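Local coordinates for CRISPR-associated endonuclease Cas9 (PDB 5X2H), which is an RNA-guided CRISPR endonuclease that binds guide RNA and cuts both strands of matching invading DNA with separate RuvC-like and HNH nuclease domains, at residues N164-S167 with V168-L172; N401-F404 with K405-K408; T781-K784 with N785-I788. One frame throughout, in Å; residues are numbered along the deposited sequence.

Interaction 1: residues N164-S167 with V168-L172; sequences NYQS and VGEYL
Ser167 and Glu170 meet where a loop runs into a helix, and the serine side chain takes up an N-H of the first turn. Three hydrogen bonds make up the polar part. Ser167 is the N-cap: its OG accepts from Glu170 N at 3.2 Å, nearly straight at 172°, while Ser167 O takes Tyr171 N at 3.1 Å. The third runs the other way, from loop backbone to helix side chain, with Gln166 N giving to Glu170 OE1 at 3.1 Å from above the carboxylate plane. Turned away from its own backbone N (chi1 177°), the Glu170 chain runs extended and brings the carboxylate back to the loop. Its other oxygen, OE2, forms a salt bridge with Lys174.

The aromatic part centres on Tyr165. Tyr171 CA sits over one face of its ring, 4.0 Å from the centroid, a CH-pi contact, while Glu170 CD meets the ring edge at Tyr165 CD1, 3.6 Å away. The two tyrosine rings are inclined at 56°, touching where Tyr165 CE2 reaches Tyr171 CD1 at 3.6 Å.

Helix 168-175 is thereby fixed to the loop that follows helix 150-162. Tyr171 OH is hydrogen-bonded to Tyr176 OH and to Asn158 of helix 150-162; Val168 packs on Phe205 and Leu206 of helix 203-219, and Glu170 on Phe112 of helix 107-113.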
loop_
_atom_site.group_PDB
_atom_site.type_symbol
_atom_site.label_atom_id
_atom_site.label_comp_id
_atom_site.label_asym_id
_atom_site.label_seq_id
_atom_site.Cartn_x
_atom_site.Cartn_y
_atom_site.Cartn_z
ATOM N N ASN A 164 -26.091 28.054 20.650
ATOM C CA ASN A 164 -27.210 28.983 20.561
ATOM C C ASN A 164 -28.396 28.412 19.795
ATOM O O ASN A 164 -29.330 29.156 19.482
ATOM C CB ASN A 164 -26.758 30.292 19.908
ATOM C CG ASN A 164 -25.959 31.169 20.849
ATOM O OD1 ASN A 164 -25.368 30.688 21.816
ATOM N ND2 ASN A 164 -25.942 32.468 20.574
ATOM N N TYR A 165 -28.388 27.116 19.491
ATOM C CA TYR A 165 -29.443 26.507 18.698
ATOM C C TYR A 165 -29.873 25.191 19.325
ATOM O O TYR A 165 -29.106 24.543 20.041
ATOM C CB TYR A 165 -28.995 26.274 17.249
ATOM C CG TYR A 165 -28.877 27.545 16.444
ATOM C CD1 TYR A 165 -29.990 28.103 15.830
ATOM C CD2 TYR A 165 -27.655 28.189 16.299
ATOM C CE1 TYR A 165 -29.891 29.266 15.094
ATOM C CE2 TYR A 165 -27.546 29.353 15.563
ATOM C CZ TYR A 165 -28.668 29.889 14.964
ATOM O OH TYR A 165 -28.570 31.049 14.230
ATOM N N GLN A 166 -31.118 24.804 19.041
ATOM C CA GLN A 166 -31.630 23.531 19.536
ATOM C C GLN A 166 -30.926 22.358 18.867
ATOM O O GLN A 166 -30.509 21.406 19.535
ATOM C CB GLN A 166 -33.137 23.439 19.302
ATOM C CG GLN A 166 -33.965 24.456 20.057
ATOM C CD GLN A 166 -35.383 23.978 20.274
ATOM O OE1 GLN A 166 -35.626 23.070 21.067
ATOM N NE2 GLN A 166 -36.327 24.577 19.558
ATOM N N SER A 167 -30.787 22.409 17.544
ATOM C CA SER A 167 -30.309 21.271 16.777
ATOM C C SER A 167 -29.393 21.748 15.662
ATOM O O SER A 167 -29.349 22.934 15.322
ATOM C CB SER A 167 -31.476 20.467 16.190
ATOM O OG SER A 167 -32.096 21.172 15.125
ATOM N N VAL A 168 -28.655 20.792 15.091
ATOM C CA VAL A 168 -27.835 21.077 13.919
ATOM C C VAL A 168 -28.711 21.534 12.759
ATOM O O VAL A 168 -28.350 22.453 12.013
ATOM C CB VAL A 168 -26.999 19.839 13.544
ATOM C CG1 VAL A 168 -26.325 20.034 12.194
ATOM C CG2 VAL A 168 -25.971 19.543 14.626
ATOM N N GLY A 169 -29.881 20.911 12.604
ATOM C CA GLY A 169 -30.770 21.280 11.514
ATOM C C GLY A 169 -31.180 22.740 11.559
ATOM O O GLY A 169 -31.114 23.447 10.551
ATOM N N GLU A 170 -31.608 23.212 12.733
ATOM C CA GLU A 170 -31.975 24.619 12.871
ATOM C C GLU A 170 -30.780 25.527 12.605
ATOM O O GLU A 170 -30.918 26.582 11.974
ATOM C CB GLU A 170 -32.541 24.883 14.267
ATOM C CG GLU A 170 -32.880 26.344 14.526
ATOM C CD GLU A 170 -33.257 26.614 15.969
ATOM O OE1 GLU A 170 -33.055 25.721 16.818
ATOM O OE2 GLU A 170 -33.756 27.723 16.256
ATOM N N TYR A 171 -29.598 25.129 13.078
ATOM C CA TYR A 171 -28.396 25.929 12.873
ATOM C C TYR A 171 -28.090 26.097 11.389
ATOM O O TYR A 171 -27.879 27.216 10.910
ATOM C CB TYR A 171 -27.223 25.280 13.607
ATOM C CG TYR A 171 -25.854 25.815 13.252
ATOM C CD1 TYR A 171 -25.515 27.141 13.494
ATOM C CD2 TYR A 171 -24.887 24.983 12.702
ATOM C CE1 TYR A 171 -24.256 27.627 13.181
ATOM C CE2 TYR A 171 -23.628 25.456 12.388
ATOM C CZ TYR A 171 -23.317 26.777 12.628
ATOM O OH TYR A 171 -22.062 27.241 12.313
ATOM N N LEU A 172 -28.075 24.993 10.641
ATOM C CA LEU A 172 -27.789 25.081 9.212
ATOM C C LEU A 172 -28.917 25.782 8.464
ATOM O O LEU A 172 -28.667 26.520 7.503
ATOM C CB LEU A 172 -27.552 23.685 8.637
ATOM C CG LEU A 172 -26.331 22.937 9.177
ATOM C CD1 LEU A 172 -26.225 21.548 8.557
ATOM C CD2 LEU A 172 -25.060 23.741 8.930
#

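Interaction 2: residues N401-F404 with K405-K408; sequences NISF and KALK. With nucleotides of chain B.
Leu407, one turn into helix 404-415, reaches back over the residues that start the helix, and its side chain can be followed atom by atom. Leu407 CB lies 3.5 Å from Ser403 O, the carbonyl oxygen that also accepts the hydrogen bond of Leu407 N. CG comes closer to the same atom, with Leu407 CG and Ser403 O 3.2 Å apart. Because CG stands anti to the carbonyl carbon of its own residue (chi1 -71°), the branch is directed back toward the start of the helix, where its two methyls part company. Leu407 CD1 approaches the edge of the Phe404 ring, near the ring plane, at 3.9 Å from Phe404 CD1. Leu407 CD2 turns instead to Ile402 and meets Ile402 CD1 at 3.6 Å, the two side chains crossing at about a right angle. Leu267 and Phe271 of helix 266-288 also pack on this leucine, which is buried.

The backbone of this turn is held by polar bonds. Ser403 OG accepts from Ala406 N in a weak capping bond of 3.3 Å, and Phe404 O takes Lys408 N as the helix proper gets under way. Just before Ile402 in the chain, the loop turns to the guide RNA: Asn401 N and Asn401 ND2, each at 2.7 Å, donate to OP1 and OP2 respectively of nucleotide A5 of chain B. One residue thus grips both non-bridging oxygens of the phosphate.

Serine at the N-cap, with the residue before it packed against the fourth residue of the helix, is the arrangement known as a hydrophobic staple, here set beside an RNA phosphate-binding loop.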
loop_
_atom_site.group_PDB
_atom_site.type_symbol
_atom_site.label_atom_id
_atom_site.label_comp_id
_atom_site.label_asym_id
_atom_site.label_seq_id
_atom_site.Cartn_x
_atom_site.Cartn_y
_atom_site.Cartn_z
ATOM N N ASN A 401 8.968 -8.935 21.465
ATOM C CA ASN A 401 9.537 -9.693 20.360
ATOM C C ASN A 401 9.635 -11.186 20.651
ATOM O O ASN A 401 10.107 -11.940 19.795
ATOM C CB ASN A 401 10.917 -9.138 19.994
ATOM C CG ASN A 401 10.827 -7.826 19.243
ATOM O OD1 ASN A 401 10.101 -7.716 18.257
ATOM N ND2 ASN A 401 11.550 -6.817 19.716
ATOM N N ILE A 402 9.195 -11.632 21.829
ATOM C CA ILE A 402 9.209 -13.044 22.185
ATOM C C ILE A 402 7.817 -13.457 22.647
ATOM O O ILE A 402 6.997 -12.630 23.049
ATOM C CB ILE A 402 10.260 -13.362 23.269
ATOM C CG1 ILE A 402 10.031 -12.498 24.508
ATOM C CG2 ILE A 402 11.668 -13.155 22.720
ATOM C CD1 ILE A 402 11.118 -12.635 25.551
ATOM N N SER A 403 7.564 -14.761 22.590
ATOM C CA SER A 403 6.246 -15.323 22.843
ATOM C C SER A 403 6.016 -15.571 24.332
ATOM O O SER A 403 6.915 -15.437 25.165
ATOM C CB SER A 403 6.069 -16.631 22.075
ATOM O OG SER A 403 7.008 -17.604 22.503
ATOM N N PHE A 404 4.773 -15.949 24.658
ATOM C CA PHE A 404 4.458 -16.420 26.003
ATOM C C PHE A 404 5.231 -17.685 26.345
ATOM O O PHE A 404 5.614 -17.886 27.504
ATOM C CB PHE A 404 2.956 -16.684 26.133
ATOM C CG PHE A 404 2.143 -15.461 26.437
ATOM C CD1 PHE A 404 2.698 -14.394 27.122
ATOM C CD2 PHE A 404 0.816 -15.383 26.046
ATOM C CE1 PHE A 404 1.946 -13.271 27.407
ATOM C CE2 PHE A 404 0.061 -14.263 26.326
ATOM C CZ PHE A 404 0.625 -13.205 27.007
ATOM N N LYS A 405 5.461 -18.552 25.355
ATOM C CA LYS A 405 6.190 -19.790 25.607
ATOM C C LYS A 405 7.613 -19.504 26.069
ATOM O O LYS A 405 8.118 -20.157 26.988
ATOM C CB LYS A 405 6.194 -20.657 24.348
ATOM C CG LYS A 405 6.750 -22.051 24.555
ATOM C CD LYS A 405 6.773 -22.834 23.252
ATOM C CE LYS A 405 7.171 -24.279 23.494
ATOM N NZ LYS A 405 7.291 -25.048 22.227
ATOM N N ALA A 406 8.272 -18.522 25.449
ATOM C CA ALA A 406 9.616 -18.154 25.877
ATOM C C ALA A 406 9.594 -17.407 27.203
ATOM O O ALA A 406 10.525 -17.545 28.006
ATOM C CB ALA A 406 10.299 -17.311 24.802
ATOM N N LEU A 407 8.547 -16.616 27.451
ATOM C CA LEU A 407 8.448 -15.889 28.712
ATOM C C LEU A 407 8.258 -16.842 29.886
ATOM O O LEU A 407 8.802 -16.610 30.970
ATOM C CB LEU A 407 7.302 -14.881 28.649
ATOM C CG LEU A 407 7.509 -13.663 27.749
ATOM C CD1 LEU A 407 6.256 -12.808 27.704
ATOM C CD2 LEU A 407 8.697 -12.849 28.224
ATOM N N LYS A 408 7.495 -17.920 29.687
ATOM C CA LYS A 408 7.288 -18.898 30.751
ATOM C C LYS A 408 8.586 -19.567 31.183
ATOM O O LYS A 408 8.660 -20.085 32.302
ATOM C CB LYS A 408 6.288 -19.962 30.297
ATOM C CG LYS A 408 4.836 -19.532 30.363
ATOM C CD LYS A 408 3.945 -20.518 29.627
ATOM C CE LYS A 408 2.562 -20.585 30.252
ATOM N NZ LYS A 408 2.612 -21.194 31.611
ATOM P P A B 5 12.143 -7.389 23.276
ATOM O OP1 A B 5 10.701 -7.735 23.203
ATOM O OP2 A B 5 12.842 -6.936 22.051
ATOM O "O5'" A B 5 12.335 -6.265 24.386
ATOM C "C5'" A B 5 12.085 -6.557 25.751
ATOM C "C4'" A B 5 12.636 -5.491 26.664
ATOM O "O4'" A B 5 14.080 -5.410 26.541
ATOM C "C3'" A B 5 12.175 -4.073 26.389
ATOM O "O3'" A B 5 10.866 -3.814 26.857
ATOM C "C2'" A B 5 13.256 -3.247 27.074
ATOM O "O2'" A B 5 13.072 -3.240 28.482
ATOM C "C1'" A B 5 14.500 -4.077 26.761
ATOM N N9 A B 5 15.191 -3.578 25.557
ATOM C C8 A B 5 15.238 -4.127 24.298
ATOM N N7 A B 5 15.938 -3.418 23.444
ATOM C C5 A B 5 16.378 -2.331 24.188
ATOM C C6 A B 5 17.166 -1.214 23.865
ATOM N N6 A B 5 17.680 -0.993 22.653
ATOM N N1 A B 5 17.415 -0.317 24.844
ATOM C C2 A B 5 16.902 -0.534 26.061
ATOM N N3 A B 5 16.148 -1.544 26.487
ATOM C C4 A B 5 15.921 -2.418 25.491
#

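Interaction 3: residues T781-K784 with N785-I788; sequences TLSK and NQKI
Ser783, extended with psi at 171°, leads the backbone into helix 784-789, its carbonyl oxygen O accepting from Lys787 N at 2.9 Å, while Lys784 O receives only weak bonds from Lys787 N and Ile788 N. The side chains then complete a capping box, a reciprocal exchange between the N-cap and the third helix residue. Ser783 OG accepts from Gln786 N at 3.3 Å, and Gln786 OE1 accepts from Ser783 N at 2.9 Å along an almost straight line (174°). Placing CG of Gln786 beside its own backbone N (chi1 -71°) starts the chain back toward the loop, and its extended course delivers the amide to Ser783. The amide is held at both ends, for NE2 bonds Glu756.

Apolar atoms flank the box: Leu782 CD1 lies 4.0 Å from Gln786 CB, and Leu782 CB is 4.1 Å from Lys787 CG. The extended lysine chain passes across the loop, bringing Lys787 CE to 3.5 Å from Leu782 O.

This short helix follows strand 769-773 and precedes strand 799-804 of a six-stranded antiparallel sheet; Asn785 and Gln786 tie it to Glu756, at the start of strand 756-764 in that sheet.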
loop_
_atom_site.group_PDB
_atom_site.type_symbol
_atom_site.label_atom_id
_atom_site.label_comp_id
_atom_site.label_asym_id
_atom_site.label_seq_id
_atom_site.Cartn_x
_atom_site.Cartn_y
_atom_site.Cartn_z
ATOM N N THR A 781 27.285 6.845 -27.884
ATOM C CA THR A 781 27.655 5.731 -28.749
ATOM C C THR A 781 26.776 5.620 -29.988
ATOM O O THR A 781 26.895 4.637 -30.727
ATOM C CB THR A 781 27.599 4.410 -27.973
ATOM O OG1 THR A 781 26.301 4.252 -27.384
ATOM C CG2 THR A 781 28.656 4.384 -26.887
ATOM N N LEU A 782 25.910 6.602 -30.232
ATOM C CA LEU A 782 24.934 6.513 -31.312
ATOM C C LEU A 782 25.621 6.339 -32.660
ATOM O O LEU A 782 26.407 7.192 -33.085
ATOM C CB LEU A 782 24.054 7.763 -31.313
ATOM C CG LEU A 782 22.542 7.561 -31.202
ATOM C CD1 LEU A 782 22.207 6.342 -30.360
ATOM C CD2 LEU A 782 21.895 8.801 -30.611
ATOM N N SER A 783 25.326 5.226 -33.327
ATOM C CA SER A 783 25.896 4.948 -34.633
ATOM C C SER A 783 25.141 5.711 -35.717
ATOM O O SER A 783 24.088 6.310 -35.480
ATOM C CB SER A 783 25.864 3.448 -34.926
ATOM O OG SER A 783 24.531 2.985 -35.051
ATOM N N LYS A 784 25.701 5.679 -36.928
ATOM C CA LYS A 784 25.067 6.343 -38.063
ATOM C C LYS A 784 23.663 5.801 -38.298
ATOM O O LYS A 784 22.711 6.565 -38.490
ATOM C CB LYS A 784 25.926 6.165 -39.315
ATOM C CG LYS A 784 26.341 7.462 -39.991
ATOM C CD LYS A 784 27.702 7.933 -39.503
ATOM C CE LYS A 784 28.218 9.087 -40.344
ATOM N NZ LYS A 784 28.319 8.726 -41.789
ATOM N N ASN A 785 23.518 4.475 -38.283
ATOM C CA ASN A 785 22.211 3.871 -38.514
ATOM C C ASN A 785 21.242 4.184 -37.381
ATOM O O ASN A 785 20.041 4.353 -37.621
ATOM C CB ASN A 785 22.367 2.361 -38.691
ATOM C CG ASN A 785 21.083 1.688 -39.119
ATOM O OD1 ASN A 785 20.636 1.842 -40.256
ATOM N ND2 ASN A 785 20.485 0.928 -38.211
ATOM N N GLN A 786 21.742 4.275 -36.147
ATOM C CA GLN A 786 20.871 4.584 -35.018
ATOM C C GLN A 786 20.461 6.051 -35.009
ATOM O O GLN A 786 19.387 6.388 -34.497
ATOM C CB GLN A 786 21.561 4.208 -33.708
ATOM C CG GLN A 786 21.679 2.711 -33.490
ATOM C CD GLN A 786 22.777 2.341 -32.509
ATOM O OE1 GLN A 786 23.633 3.162 -32.178
ATOM N NE2 GLN A 786 22.759 1.095 -32.044
ATOM N N LYS A 787 21.295 6.935 -35.565
ATOM C CA LYS A 787 20.910 8.339 -35.660
ATOM C C LYS A 787 19.754 8.535 -36.630
ATOM O O LYS A 787 18.988 9.495 -36.494
ATOM C CB LYS A 787 22.107 9.192 -36.078
ATOM C CG LYS A 787 23.189 9.304 -35.014
ATOM C CD LYS A 787 24.334 10.196 -35.476
ATOM C CE LYS A 787 25.446 10.244 -34.439
ATOM N NZ LYS A 787 26.521 11.207 -34.807
ATOM N N ILE A 788 19.610 7.639 -37.608
ATOM C CA ILE A 788 18.460 7.697 -38.506
ATOM C C ILE A 788 17.175 7.449 -37.729
ATOM O O ILE A 788 16.183 8.172 -37.880
ATOM C CB ILE A 788 18.625 6.682 -39.651
ATOM C CG1 ILE A 788 19.788 7.088 -40.558
ATOM C CG2 ILE A 788 17.323 6.543 -40.432
ATOM C CD1 ILE A 788 20.056 6.107 -41.667
#

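All three examples solve one problem, the start of a helix, with a serine at the N-cap, but they differ in what supplements it: a glutamate and a tyrosine pair in interaction 1, a hydrophobic staple in interaction 2, a reciprocal glutamine bond in interaction 3. They do not touch: nearest atoms are at least about 44 Å apart, and centres about 56 Å (1 and 2), 66 Å (2 and 3) and 75 Å (1 and 3). Interaction 3 is opposite the other two across the chain's centre. None adjoins the predicted RuvC metal site. Interaction 2 bonds the RNA directly, whereas the nearest atoms of interactions 1 and 3 stay about 7 Å from nucleic acid.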